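Local coordinates for protein carboxylic ester hydrolase (PDB 7K4O) that hydrolyses carboxylic esters as a secreted fungal tannase, a serine esterase that probably frees gallic acid from tannins, at residues E77-A82 against G109-G114; N88-T93 against A164-V169; Y234-C239 against I303-T308; D242-E247 against G296-K301. All coordinates share one frame; numbering follows the deposited sequence. Where two conformers were deposited one is given.

Contact 1: E77-A82 against G109-G114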
loop_
_atom_site.group_PDB
_atom_site.type_symbol
_atom_site.label_atom_id
_atom_site.label_comp_id
_atom_site.label_asym_id
_atom_site.label_seq_id
_atom_site.Cartn_x
_atom_site.Cartn_y
_atom_site.Cartn_z
ATOM N N GLU A 77 -20.263 4.008 -4.761
ATOM C CA GLU A 77 -20.675 2.807 -5.509
ATOM C C GLU A 77 -20.569 1.640 -4.534
ATOM O O GLU A 77 -19.506 1.433 -3.965
ATOM C CB GLU A 77 -19.833 2.562 -6.765
ATOM C CG GLU A 77 -20.247 1.293 -7.531
ATOM C CD GLU A 77 -19.725 1.247 -8.969
ATOM O OE1 GLU A 77 -19.314 0.182 -9.436
ATOM O OE2 GLU A 77 -19.615 2.361 -9.575
ATOM N N ILE A 78 -21.661 0.881 -4.410
ATOM C CA ILE A 78 -21.733 -0.226 -3.436
ATOM C C ILE A 78 -22.306 -1.426 -4.193
ATOM O O ILE A 78 -23.327 -1.267 -4.856
ATOM C CB ILE A 78 -22.616 0.186 -2.232
ATOM C CG1 ILE A 78 -21.949 1.343 -1.442
ATOM C CG2 ILE A 78 -22.860 -1.000 -1.300
ATOM C CD1 ILE A 78 -22.833 1.936 -0.366
ATOM N N TRP A 79 -21.634 -2.541 -4.083
ATOM C CA TRP A 79 -22.142 -3.808 -4.654
ATOM C C TRP A 79 -22.765 -4.620 -3.525
ATOM O O TRP A 79 -22.047 -4.972 -2.589
ATOM C CB TRP A 79 -21.047 -4.555 -5.343
ATOM C CG TRP A 79 -20.469 -3.896 -6.562
ATOM C CD1 TRP A 79 -20.759 -2.664 -7.090
ATOM C CD2 TRP A 79 -19.459 -4.467 -7.396
ATOM N NE1 TRP A 79 -19.979 -2.444 -8.205
ATOM C CE2 TRP A 79 -19.140 -3.508 -8.389
ATOM C CE3 TRP A 79 -18.755 -5.663 -7.379
ATOM C CZ2 TRP A 79 -18.193 -3.764 -9.377
ATOM C CZ3 TRP A 79 -17.795 -5.914 -8.338
ATOM C CH2 TRP A 79 -17.511 -4.962 -9.325
ATOM N N LEU A 80 -24.027 -4.979 -3.707
ATOM C CA LEU A 80 -24.817 -5.755 -2.710
ATOM C C LEU A 80 -24.977 -7.195 -3.162
ATOM O O LEU A 80 -25.504 -7.463 -4.245
ATOM C CB LEU A 80 -26.181 -5.106 -2.567
ATOM C CG LEU A 80 -26.255 -3.672 -2.094
ATOM C CD1 LEU A 80 -27.683 -3.178 -2.120
ATOM C CD2 LEU A 80 -25.687 -3.516 -0.688
ATOM N N PRO A 81 -24.489 -8.163 -2.389
ATOM C CA PRO A 81 -24.804 -9.565 -2.678
ATOM C C PRO A 81 -26.306 -9.846 -2.706
ATOM O O PRO A 81 -27.130 -9.168 -2.117
ATOM C CB PRO A 81 -24.192 -10.347 -1.508
ATOM C CG PRO A 81 -23.141 -9.376 -0.917
ATOM C CD PRO A 81 -23.636 -7.981 -1.186
ATOM N N ALA A 82 -26.656 -10.903 -3.411
ATOM C CA ALA A 82 -28.015 -11.454 -3.341
ATOM C C ALA A 82 -28.308 -11.738 -1.859
ATOM O O ALA A 82 -27.418 -12.190 -1.127
ATOM C CB ALA A 82 -28.072 -12.717 -4.152
ATOM N N GLY A 109 -13.841 -8.696 -4.310
ATOM C CA GLY A 109 -13.215 -9.390 -3.191
ATOM C C GLY A 109 -14.097 -9.341 -1.954
ATOM O O GLY A 109 -13.798 -10.093 -1.010
ATOM N N GLY A 110 -15.061 -8.450 -1.883
ATOM C CA GLY A 110 -16.052 -8.468 -0.802
ATOM C C GLY A 110 -17.261 -9.304 -1.155
ATOM O O GLY A 110 -17.701 -10.136 -0.357
ATOM N N VAL A 111 -17.804 -9.065 -2.322
ATOM C CA VAL A 111 -19.076 -9.717 -2.752
ATOM C C VAL A 111 -18.886 -11.237 -2.700
ATOM O O VAL A 111 -19.808 -11.938 -2.240
ATOM C CB VAL A 111 -19.487 -9.255 -4.142
ATOM C CG1 VAL A 111 -20.633 -10.094 -4.687
ATOM C CG2 VAL A 111 -19.837 -7.785 -4.130
ATOM N N MET A 112 -17.716 -11.734 -3.054
ATOM C CA MET A 112 -17.536 -13.210 -3.101
ATOM C C MET A 112 -17.488 -13.794 -1.677
ATOM O O MET A 112 -17.651 -15.027 -1.559
ATOM C CB MET A 112 -16.316 -13.619 -3.901
ATOM C CG MET A 112 -15.019 -13.265 -3.238
ATOM S SD MET A 112 -13.555 -13.852 -4.131
ATOM C CE MET A 112 -13.720 -13.027 -5.697
ATOM N N TYR A 113 -17.306 -12.986 -0.627
ATOM C CA TYR A 113 -17.401 -13.426 0.790
ATOM C C TYR A 113 -18.699 -12.924 1.425
ATOM O O TYR A 113 -18.794 -12.864 2.657
ATOM C CB TYR A 113 -16.141 -13.002 1.542
ATOM C CG TYR A 113 -14.935 -13.767 1.119
ATOM C CD1 TYR A 113 -14.734 -15.098 1.479
ATOM C CD2 TYR A 113 -14.040 -13.228 0.221
ATOM C CE1 TYR A 113 -13.643 -15.813 1.001
ATOM C CE2 TYR A 113 -12.982 -13.958 -0.297
ATOM C CZ TYR A 113 -12.766 -15.264 0.097
ATOM O OH TYR A 113 -11.704 -16.000 -0.370
ATOM N N GLY A 114 -19.713 -12.602 0.632
ATOM C CA GLY A 114 -21.025 -12.175 1.128
ATOM C C GLY A 114 -21.020 -10.841 1.823
ATOM O O GLY A 114 -21.887 -10.595 2.692
#
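Apolar packing of Trp79 and Pro81 against Val111 and Gly114 sets strand 74-81, an inner strand of the large mixed sheet of this tannase, against short helix 108-111 and the turn after it, a buried strand-to-helix contact. That turn comes just before the chain enters strand 115-120, the antiparallel neighbour of strand 74-81. The segments come closest at Pro81 and Val111, whose CA atoms lie 5.7 Å apart.

Val111 does most of the touching. Its CG2 branch stands anti to the carbonyl carbon and meets CB of Trp79 at 3.7 Å, near the plane of the indole and at its edge rather than over a face. The two side chains cross at about a right angle. Pro81 sends CG to the backbone of Gly114, 3.8 Å from its C atom.

Gly114, at positive phi, closes the helix as the C-prime residue of a Schellman motif, with its N bonded to Val111 O at 2.9 Å and the N of Ala115 returning to Gly110 O. The indole is fixed from its own strand: Glu77 OE1 accepts through its anti lone pair from Trp79 NE1 at 3.0 Å, with OE1 tilted 16° from the ring plane. Tyr57 stacks on the same ring. Across the contact itself the closest approaches are between carbons, with some backbone oxygens at the margin, consistent with cohesion by burial and shape, while the polar edge of the tryptophan is satisfied within its own strand.

Contact 2: N88-T93 against A164-V169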
loop_
_atom_site.group_PDB
_atom_site.type_symbol
_atom_site.label_atom_id
_atom_site.label_comp_id
_atom_site.label_asym_id
_atom_site.label_seq_id
_atom_site.Cartn_x
_atom_site.Cartn_y
_atom_site.Cartn_z
ATOM N N ASN A 88 -23.649 -10.847 6.543
ATOM C CA ASN A 88 -23.528 -9.893 7.662
ATOM C C ASN A 88 -22.098 -9.315 7.634
ATOM O O ASN A 88 -21.475 -9.143 8.700
ATOM C CB ASN A 88 -23.872 -10.487 9.044
ATOM C CG ASN A 88 -25.346 -10.786 9.197
ATOM O OD1 ASN A 88 -26.111 -10.656 8.236
ATOM N ND2 ASN A 88 -25.771 -11.004 10.437
ATOM N N ARG A 89 -21.649 -8.904 6.438
ATOM C CA ARG A 89 -20.316 -8.318 6.269
ATOM C C ARG A 89 -20.432 -7.041 5.449
ATOM O O ARG A 89 -21.235 -6.969 4.511
ATOM C CB ARG A 89 -19.345 -9.316 5.635
ATOM C CG ARG A 89 -19.098 -10.549 6.505
ATOM C CD ARG A 89 -18.213 -11.598 5.799
ATOM N NE ARG A 89 -18.096 -12.774 6.659
ATOM C CZ ARG A 89 -18.301 -14.026 6.281
ATOM N NH1 ARG A 89 -18.552 -14.310 5.017
ATOM N NH2 ARG A 89 -18.298 -14.990 7.208
ATOM N N TRP A 90 -19.519 -6.123 5.761
ATOM C CA TRP A 90 -19.265 -4.884 4.991
ATOM C C TRP A 90 -17.778 -4.907 4.611
ATOM O O TRP A 90 -16.953 -5.194 5.492
ATOM C CB TRP A 90 -19.613 -3.640 5.830
ATOM C CG TRP A 90 -19.070 -2.385 5.224
ATOM C CD1 TRP A 90 -17.900 -1.760 5.546
ATOM C CD2 TRP A 90 -19.623 -1.642 4.124
ATOM N NE1 TRP A 90 -17.706 -0.648 4.730
ATOM C CE2 TRP A 90 -18.731 -0.578 3.835
ATOM C CE3 TRP A 90 -20.764 -1.778 3.332
ATOM C CZ2 TRP A 90 -18.962 0.345 2.824
ATOM C CZ3 TRP A 90 -20.983 -0.887 2.294
ATOM C CH2 TRP A 90 -20.079 0.154 2.022
ATOM N N LEU A 91 -17.449 -4.530 3.395
ATOM C CA LEU A 91 -16.061 -4.311 2.983
ATOM C C LEU A 91 -15.926 -2.904 2.375
ATOM O O LEU A 91 -16.514 -2.635 1.294
ATOM C CB LEU A 91 -15.607 -5.348 1.956
ATOM C CG LEU A 91 -14.163 -5.155 1.516
ATOM C CD1 LEU A 91 -13.221 -5.421 2.640
ATOM C CD2 LEU A 91 -13.809 -6.040 0.299
ATOM N N SER A 92 -15.115 -2.075 3.023
ATOM C CA SER A 92 -14.600 -0.829 2.405
ATOM C C SER A 92 -13.397 -1.179 1.526
ATOM O O SER A 92 -12.576 -1.967 1.909
ATOM C CB SER A 92 -14.200 0.197 3.488
ATOM O OG SER A 92 -15.321 0.809 4.079
ATOM N N THR A 93 -13.249 -0.483 0.395
ATOM C CA THR A 93 -12.138 -0.628 -0.552
ATOM C C THR A 93 -11.645 0.780 -0.891
ATOM O O THR A 93 -12.392 1.746 -0.717
ATOM C CB THR A 93 -12.534 -1.379 -1.833
ATOM O OG1 THR A 93 -13.432 -0.549 -2.576
ATOM C CG2 THR A 93 -13.184 -2.716 -1.517
ATOM N N ALA A 164 -24.820 1.681 7.273
ATOM C CA ALA A 164 -26.225 1.952 7.584
ATOM C C ALA A 164 -27.108 1.400 6.446
ATOM O O ALA A 164 -28.146 0.788 6.746
ATOM C CB ALA A 164 -26.487 3.408 7.818
ATOM N N LEU A 165 -26.746 1.657 5.190
ATOM C CA LEU A 165 -27.514 1.153 4.024
ATOM C C LEU A 165 -27.580 -0.386 4.097
ATOM O O LEU A 165 -28.672 -0.966 3.885
ATOM C CB LEU A 165 -26.855 1.594 2.719
ATOM C CG LEU A 165 -27.420 0.906 1.472
ATOM C CD1 LEU A 165 -28.853 1.315 1.259
ATOM C CD2 LEU A 165 -26.578 1.236 0.254
ATOM N N THR A 166 -26.461 -1.032 4.377
ATOM C CA THR A 166 -26.331 -2.519 4.399
ATOM C C THR A 166 -27.244 -3.040 5.506
ATOM O O THR A 166 -28.033 -3.977 5.228
ATOM C CB THR A 166 -24.893 -2.930 4.668
ATOM O OG1 THR A 166 -24.051 -2.485 3.594
ATOM C CG2 THR A 166 -24.742 -4.431 4.850
ATOM N N ARG A 167 -27.204 -2.463 6.716
ATOM C CA ARG A 167 -28.124 -2.931 7.799
ATOM C C ARG A 167 -29.585 -2.797 7.381
ATOM O O ARG A 167 -30.386 -3.753 7.622
ATOM C CB ARG A 167 -27.954 -2.142 9.089
ATOM C CG ARG A 167 -26.696 -2.501 9.839
ATOM C CD ARG A 167 -26.741 -1.693 11.146
ATOM N NE ARG A 167 -25.729 -2.287 11.990
ATOM C CZ ARG A 167 -25.902 -3.392 12.712
ATOM N NH1 ARG A 167 -24.883 -3.870 13.403
ATOM N NH2 ARG A 167 -27.071 -4.010 12.714
ATOM N N ASN A 168 -29.937 -1.689 6.765
ATOM C CA ASN A 168 -31.352 -1.433 6.407
ATOM C C ASN A 168 -31.785 -2.368 5.279
ATOM O O ASN A 168 -32.893 -2.949 5.364
ATOM C CB ASN A 168 -31.591 0.013 6.045
ATOM C CG ASN A 168 -31.395 0.983 7.194
ATOM O OD1 ASN A 168 -31.552 0.583 8.345
ATOM N ND2 ASN A 168 -31.058 2.239 6.890
ATOM N N VAL A 169 -30.978 -2.537 4.244
ATOM C CA VAL A 169 -31.435 -3.186 2.998
ATOM C C VAL A 169 -31.603 -4.683 3.220
ATOM O O VAL A 169 -32.534 -5.257 2.627
ATOM C CB VAL A 169 -30.543 -2.805 1.810
ATOM C CG1 VAL A 169 -29.329 -3.653 1.779
ATOM C CG2 VAL A 169 -31.340 -2.875 0.506
#
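With chi1 at 166°, Trp90 places CG anti to its backbone N and swings the indole from strand 89-93 toward helix 144-169; on the helix, Thr166 (chi1 -64°) sets OG1 beside its own backbone N and opposite the carbonyl carbon, which brings the hydroxyl to the benzene part of the ring. OG1 lies 3.4 Å from CE3 of Trp90 and 3.7 Å from CZ3 of the same ring, at an oblique angle to the indole.

This is a van der Waals meeting of an oxygen with aromatic carbons. The hydroxyl is engaged elsewhere, since Thr166 OG1 bonds to the carbonyl O of Gly162 one turn earlier, as threonines within helices commonly do. The methyl CG2 of Thr166 makes a looser approach, 4.3 Å from Arg89 O. Ser92, two residues on, takes the indole N-H: NE1 of Trp90 donates to OG of Ser92 at 2.9 Å, with an N-H...O angle of 152°, and Ser92 OG is also bonded to Ser159 of helix 144-169. The ring is thus tied at one edge and touched by Thr166 at its benzene part.

In the fold this is a helix lying on a sheet. Strand 89-93 runs between strands 115-120 and 179-185, parallel to both, and helix 144-169 packs on it through Trp90; Thr166 also touches Ala116 of strand 115-120, while Leu165 and Val169 of the helix turn to helix 12-18.

Contact 3: Y234-C239 against I303-T308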
loop_
_atom_site.group_PDB
_atom_site.type_symbol
_atom_site.label_atom_id
_atom_site.label_comp_id
_atom_site.label_asym_id
_atom_site.label_seq_id
_atom_site.Cartn_x
_atom_site.Cartn_y
_atom_site.Cartn_z
ATOM N N TYR A 234 26.576 10.550 -12.507
ATOM C CA TYR A 234 26.560 9.323 -13.331
ATOM C C TYR A 234 25.121 8.825 -13.467
ATOM O O TYR A 234 24.452 8.653 -12.455
ATOM C CB TYR A 234 27.442 8.251 -12.706
ATOM C CG TYR A 234 27.452 7.001 -13.546
ATOM C CD1 TYR A 234 28.098 6.971 -14.776
ATOM C CD2 TYR A 234 26.801 5.854 -13.135
ATOM C CE1 TYR A 234 28.104 5.833 -15.563
ATOM C CE2 TYR A 234 26.815 4.696 -13.893
ATOM C CZ TYR A 234 27.455 4.691 -15.117
ATOM O OH TYR A 234 27.454 3.539 -15.832
ATOM N N TYR A 235 24.698 8.587 -14.690
ATOM C CA TYR A 235 23.339 8.153 -15.053
ATOM C C TYR A 235 23.419 6.725 -15.564
ATOM O O TYR A 235 23.613 6.501 -16.747
ATOM C CB TYR A 235 22.759 9.173 -16.018
ATOM C CG TYR A 235 22.709 10.544 -15.394
ATOM C CD1 TYR A 235 21.671 10.916 -14.534
ATOM C CD2 TYR A 235 23.755 11.434 -15.560
ATOM C CE1 TYR A 235 21.637 12.170 -13.941
ATOM C CE2 TYR A 235 23.755 12.678 -14.949
ATOM C CZ TYR A 235 22.700 13.042 -14.124
ATOM O OH TYR A 235 22.719 14.250 -13.504
ATOM N N PRO A 236 23.229 5.704 -14.705
ATOM C CA PRO A 236 23.378 4.323 -15.146
ATOM C C PRO A 236 22.351 3.954 -16.191
ATOM O O PRO A 236 21.170 4.297 -16.068
ATOM C CB PRO A 236 23.165 3.474 -13.893
ATOM C CG PRO A 236 23.346 4.462 -12.758
ATOM C CD PRO A 236 22.862 5.799 -13.283
ATOM N N PRO A 237 22.756 3.267 -17.285
ATOM C CA PRO A 237 21.775 2.664 -18.191
ATOM C C PRO A 237 20.903 1.726 -17.356
ATOM O O PRO A 237 21.417 1.041 -16.468
ATOM C CB PRO A 237 22.613 1.871 -19.209
ATOM C CG PRO A 237 23.987 2.490 -19.118
ATOM C CD PRO A 237 24.146 2.968 -17.683
ATOM N N PRO A 238 19.580 1.685 -17.583
ATOM C CA PRO A 238 18.708 0.782 -16.818
ATOM C C PRO A 238 19.245 -0.656 -16.756
ATOM O O PRO A 238 19.163 -1.305 -15.735
ATOM C CB PRO A 238 17.395 0.823 -17.607
ATOM C CG PRO A 238 17.379 2.218 -18.194
ATOM C CD PRO A 238 18.831 2.491 -18.555
ATOM N N CYS A 239 19.840 -1.126 -17.859
ATOM C CA CYS A 239 20.343 -2.515 -17.961
ATOM C C CYS A 239 21.449 -2.754 -16.940
ATOM O O CYS A 239 21.549 -3.866 -16.405
ATOM C CB CYS A 239 20.869 -2.747 -19.374
ATOM S SG CYS A 239 21.099 -4.496 -19.731
ATOM N N ILE A 303 28.084 0.794 -9.571
ATOM C CA ILE A 303 28.070 0.189 -8.220
ATOM C C ILE A 303 28.013 1.304 -7.168
ATOM O O ILE A 303 27.297 1.149 -6.171
ATOM C CB ILE A 303 29.270 -0.753 -8.043
ATOM C CG1 ILE A 303 29.010 -2.034 -8.826
ATOM C CG2 ILE A 303 29.552 -1.010 -6.574
ATOM C CD1 ILE A 303 30.218 -2.898 -8.958
ATOM N N GLU A 304 28.767 2.382 -7.337
ATOM C CA GLU A 304 28.770 3.478 -6.338
ATOM C C GLU A 304 27.349 4.092 -6.254
ATOM O O GLU A 304 26.873 4.318 -5.131
ATOM C CB GLU A 304 29.800 4.554 -6.706
ATOM C CG GLU A 304 30.003 5.588 -5.618
ATOM C CD GLU A 304 30.978 6.709 -5.999
ATOM O OE1 GLU A 304 31.130 7.007 -7.230
ATOM O OE2 GLU A 304 31.517 7.325 -5.079
ATOM N N VAL A 305 26.723 4.349 -7.386
ATOM C CA VAL A 305 25.340 4.883 -7.424
ATOM C C VAL A 305 24.436 3.867 -6.709
ATOM O O VAL A 305 23.659 4.284 -5.812
ATOM C CB VAL A 305 24.864 5.176 -8.843
ATOM C CG1 VAL A 305 23.349 5.343 -8.898
ATOM C CG2 VAL A 305 25.566 6.423 -9.378
ATOM N N ALA A 306 24.561 2.584 -7.031
ATOM C CA ALA A 306 23.625 1.569 -6.505
ATOM C C ALA A 306 23.814 1.501 -5.002
ATOM O O ALA A 306 22.810 1.408 -4.269
ATOM C CB ALA A 306 23.807 0.218 -7.148
ATOM N N LYS A 307 25.054 1.477 -4.524
ATOM C CA LYS A 307 25.301 1.328 -3.087
ATOM C C LYS A 307 24.740 2.556 -2.377
ATOM O O LYS A 307 24.315 2.430 -1.212
ATOM C CB LYS A 307 26.785 1.211 -2.746
ATOM C CG LYS A 307 27.384 -0.159 -2.975
ATOM C CD LYS A 307 28.738 -0.249 -2.322
ATOM C CE LYS A 307 29.323 -1.625 -2.512
ATOM N NZ LYS A 307 30.569 -1.767 -1.736
ATOM N N THR A 308 24.874 3.715 -2.989
ATOM C CA THR A 308 24.446 4.987 -2.356
ATOM C C THR A 308 22.902 4.974 -2.233
ATOM O O THR A 308 22.403 5.396 -1.189
ATOM C CB THR A 308 25.006 6.194 -3.121
ATOM O OG1 THR A 308 26.443 6.057 -3.104
ATOM C CG2 THR A 308 24.605 7.486 -2.458
#
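Extended backbone at Tyr234, Tyr235 and Pro236 runs past one turn of helix 300-310, with the nearest CA atoms, those of Tyr234 and Val305, 7.5 Å apart. This is loop-to-helix packing: the segment links helix 224-232 to helix 238-252, and its run of three prolines leads into the latter, Pro237 taking the N-cap position. Cys239, the second residue of that helix, is joined to Cys285 by a disulfide.

A single valine, Val305, touches both loop residues. It uses both branches, CG2 reaching CD2 of Tyr234 at 4.0 Å and CG1 reaching CG of Pro236 at the same distance. The first methyl sits at the edge of the phenol, in its plane, and the two side chains cross at about a right angle; Val305 CG1 and Pro236 CG instead point toward each other. Tyr234 has CG anti to the backbone N (chi1 -179°), which carries its hydroxyl over to Glu240 of the following helix and, weakly, to Ser299 OG. The carbonyl O of Tyr234, 4.0 Å from Val305 CG2, is buried here without a polar partner in the model.

Contact 4: D242-E247 against G296-K301. With NAG (2-acetamido-2-deoxy-beta-D-glucopyranose), chain G.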
loop_
_atom_site.group_PDB
_atom_site.type_symbol
_atom_site.label_atom_id
_atom_site.label_comp_id
_atom_site.label_asym_id
_atom_site.label_seq_id
_atom_site.Cartn_x
_atom_site.Cartn_y
_atom_site.Cartn_z
ATOM N N ASP A 242 19.776 -3.308 -13.645
ATOM C CA ASP A 242 19.022 -4.588 -13.727
ATOM C C ASP A 242 19.992 -5.765 -13.559
ATOM O O ASP A 242 19.643 -6.751 -12.891
ATOM C CB ASP A 242 18.208 -4.705 -15.001
ATOM C CG ASP A 242 17.314 -5.932 -14.978
ATOM O OD1 ASP A 242 16.606 -6.144 -13.948
ATOM O OD2 ASP A 242 17.350 -6.690 -15.958
ATOM N N LYS A 243 21.209 -5.646 -14.096
ATOM C CA LYS A 243 22.235 -6.693 -13.897
ATOM C C LYS A 243 22.611 -6.790 -12.422
ATOM O O LYS A 243 22.729 -7.903 -11.870
ATOM C CB LYS A 243 23.458 -6.397 -14.786
ATOM C CG LYS A 243 24.610 -7.384 -14.636
ATOM C CD LYS A 243 24.222 -8.829 -14.791
ATOM C CE LYS A 243 23.771 -9.172 -16.196
ATOM N NZ LYS A 243 24.083 -10.586 -16.539
ATOM N N ILE A 244 22.744 -5.657 -11.744
ATOM C CA ILE A 244 23.078 -5.692 -10.306
ATOM C C ILE A 244 21.943 -6.417 -9.564
ATOM O O ILE A 244 22.244 -7.233 -8.648
ATOM C CB ILE A 244 23.316 -4.261 -9.785
ATOM C CG1 ILE A 244 24.661 -3.725 -10.300
ATOM C CG2 ILE A 244 23.284 -4.196 -8.278
ATOM C CD1 ILE A 244 24.824 -2.227 -10.175
ATOM N N VAL A 245 20.694 -6.087 -9.878
ATOM C CA VAL A 245 19.557 -6.771 -9.176
ATOM C C VAL A 245 19.642 -8.293 -9.423
ATOM O O VAL A 245 19.533 -9.066 -8.471
ATOM C CB VAL A 245 18.219 -6.195 -9.658
ATOM C CG1 VAL A 245 17.042 -7.040 -9.204
ATOM C CG2 VAL A 245 18.082 -4.743 -9.221
ATOM N N ASN A 246 19.774 -8.708 -10.684
ATOM C CA ASN A 246 19.853 -10.151 -11.066
ATOM C C ASN A 246 20.990 -10.821 -10.307
ATOM O O ASN A 246 20.770 -11.909 -9.775
ATOM C CB ASN A 246 19.970 -10.359 -12.581
ATOM C CG ASN A 246 18.659 -10.182 -13.316
ATOM O OD1 ASN A 246 17.606 -9.982 -12.685
ATOM N ND2 ASN A 246 18.696 -10.215 -14.649
ATOM N N GLU A 247 22.176 -10.214 -10.219
ATOM C CA GLU A 247 23.317 -10.831 -9.481
ATOM C C GLU A 247 23.092 -10.834 -7.978
ATOM O O GLU A 247 23.654 -11.724 -7.281
ATOM C CB GLU A 247 24.616 -10.095 -9.807
ATOM C CG GLU A 247 25.047 -10.322 -11.241
ATOM C CD GLU A 247 25.414 -11.782 -11.503
ATOM O OE1 GLU A 247 26.102 -12.407 -10.671
ATOM O OE2 GLU A 247 24.975 -12.291 -12.508
ATOM N N GLY A 296 27.490 -3.567 -22.111
ATOM C CA GLY A 296 28.633 -3.050 -21.359
ATOM C C GLY A 296 29.012 -4.019 -20.279
ATOM O O GLY A 296 28.624 -5.219 -20.324
ATOM N N THR A 297 29.769 -3.510 -19.328
ATOM C CA THR A 297 30.150 -4.230 -18.103
ATOM C C THR A 297 29.718 -3.354 -16.931
ATOM O O THR A 297 29.771 -2.111 -17.058
ATOM C CB THR A 297 31.648 -4.561 -18.052
ATOM O OG1 THR A 297 32.383 -3.340 -18.075
ATOM C CG2 THR A 297 32.087 -5.491 -19.166
ATOM N N VAL A 298 29.344 -3.983 -15.826
ATOM C CA VAL A 298 28.924 -3.217 -14.627
ATOM C C VAL A 298 30.129 -2.403 -14.170
ATOM O O VAL A 298 31.188 -2.974 -13.869
ATOM C CB VAL A 298 28.364 -4.128 -13.521
ATOM C CG1 VAL A 298 28.020 -3.313 -12.267
ATOM C CG2 VAL A 298 27.161 -4.898 -14.040
ATOM N N SER A 299 29.945 -1.098 -14.093
ATOM C CA SER A 299 31.022 -0.117 -13.831
ATOM C C SER A 299 31.146 0.157 -12.340
ATOM O O SER A 299 30.181 -0.081 -11.553
ATOM C CB SER A 299 30.781 1.140 -14.600
ATOM O OG SER A 299 29.656 1.842 -14.090
ATOM N N ALA A 300 32.305 0.662 -11.954
ATOM C CA ALA A 300 32.576 1.083 -10.572
ATOM C C ALA A 300 31.592 2.203 -10.192
ATOM O O ALA A 300 31.143 2.231 -9.044
ATOM C CB ALA A 300 34.003 1.555 -10.444
ATOM N N LYS A 301 31.357 3.139 -11.101
ATOM C CA LYS A 301 30.464 4.292 -10.853
ATOM C C LYS A 301 29.031 3.767 -10.699
ATOM O O LYS A 301 28.315 4.341 -9.885
ATOM C CB LYS A 301 30.506 5.297 -11.995
ATOM C CG LYS A 301 31.702 6.234 -12.005
ATOM C CD LYS A 301 31.762 7.022 -13.311
ATOM C CE LYS A 301 33.028 7.816 -13.541
ATOM N NZ LYS A 301 33.017 9.046 -12.727
HETATM C C1 NAG G . 17.530 -10.053 -15.549
HETATM C C2 NAG G . 17.836 -9.974 -17.056
HETATM C C3 NAG G . 16.601 -9.943 -17.941
HETATM C C4 NAG G . 15.850 -11.198 -17.604
HETATM C C5 NAG G . 15.551 -11.234 -16.108
HETATM C C6 NAG G . 14.824 -12.514 -15.741
HETATM C C7 NAG G . 19.845 -8.659 -17.516
HETATM C C8 NAG G . 20.377 -7.263 -17.672
HETATM N N2 NAG G . 18.534 -8.736 -17.315
HETATM O O3 NAG G . 17.032 -9.782 -19.297
HETATM O O4 NAG G . 14.647 -11.063 -18.309
HETATM O O5 NAG G . 16.714 -11.190 -15.304
HETATM O O6 NAG G . 14.546 -12.493 -14.357
HETATM O O7 NAG G . 20.539 -9.650 -17.579
#
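The glycosylated helix 238-252 packs here, through Lys243 and Ile244, against Val298 in the short connection between strand 294-297 and helix 300-310. Val298 divides its methyls between these two successive helix residues. CG2 meets CG of Lys243 at 3.6 Å, while CG1 lies 3.9 Å from Ile244 CG1 and almost as near that residue's CD1.

Lys243 contributes the aliphatic start of its chain. Bends at chi2 (52°) and chi3 (67°) then lead its end away from the valine; CE comes to 3.5 Å from O7 of the N-acetylglucosamine, and NZ has a weak bond to Pro282 O. That sugar is bonded through C1 to Asn246 ND2, the N-glycosidic bond of an N-linked glycan. Asp242, one turn before Asn246, accepts from the sugar's acetamide: NAG N2 to Asp242 OD2 is 2.7 Å, at a bent N-H...O angle of 132°. This second link probably limits rotation of the sugar about its bond to Asn246.

Ser299 follows Val298 as the N-cap of helix 300-310, its OG bonded to Gly302 N and to Glu240 of the glycosylated helix. Val298 also rests on Ile303 of helix 300-310 and on Tyr283 of strand 282-285, the antiparallel partner of strand 294-297, so it sits where two helices and a two-stranded sheet meet.

Contacts 1 and 2 both belong to the main sheet and touch each other, Arg89 NH1 reaching Tyr113 O and Ile78 packing on Leu165; their segments interleave along the chain. Contacts 3 and 4 lie on the opposite side of the chain's centre, their centres about 8 Å apart, and share helices 238-252 and 300-310, with contact 4 nested inside the loop that contact 3 closes. Contacts 1 and 2 are fully buried; contacts 3 and 4 each include one partly exposed partner. A valine carries contacts 1, 3 and 4, while contact 2 sets a threonine hydroxyl against an indole. Contacts 3 and 4 lie at the periphery, with a glycan at contact 4.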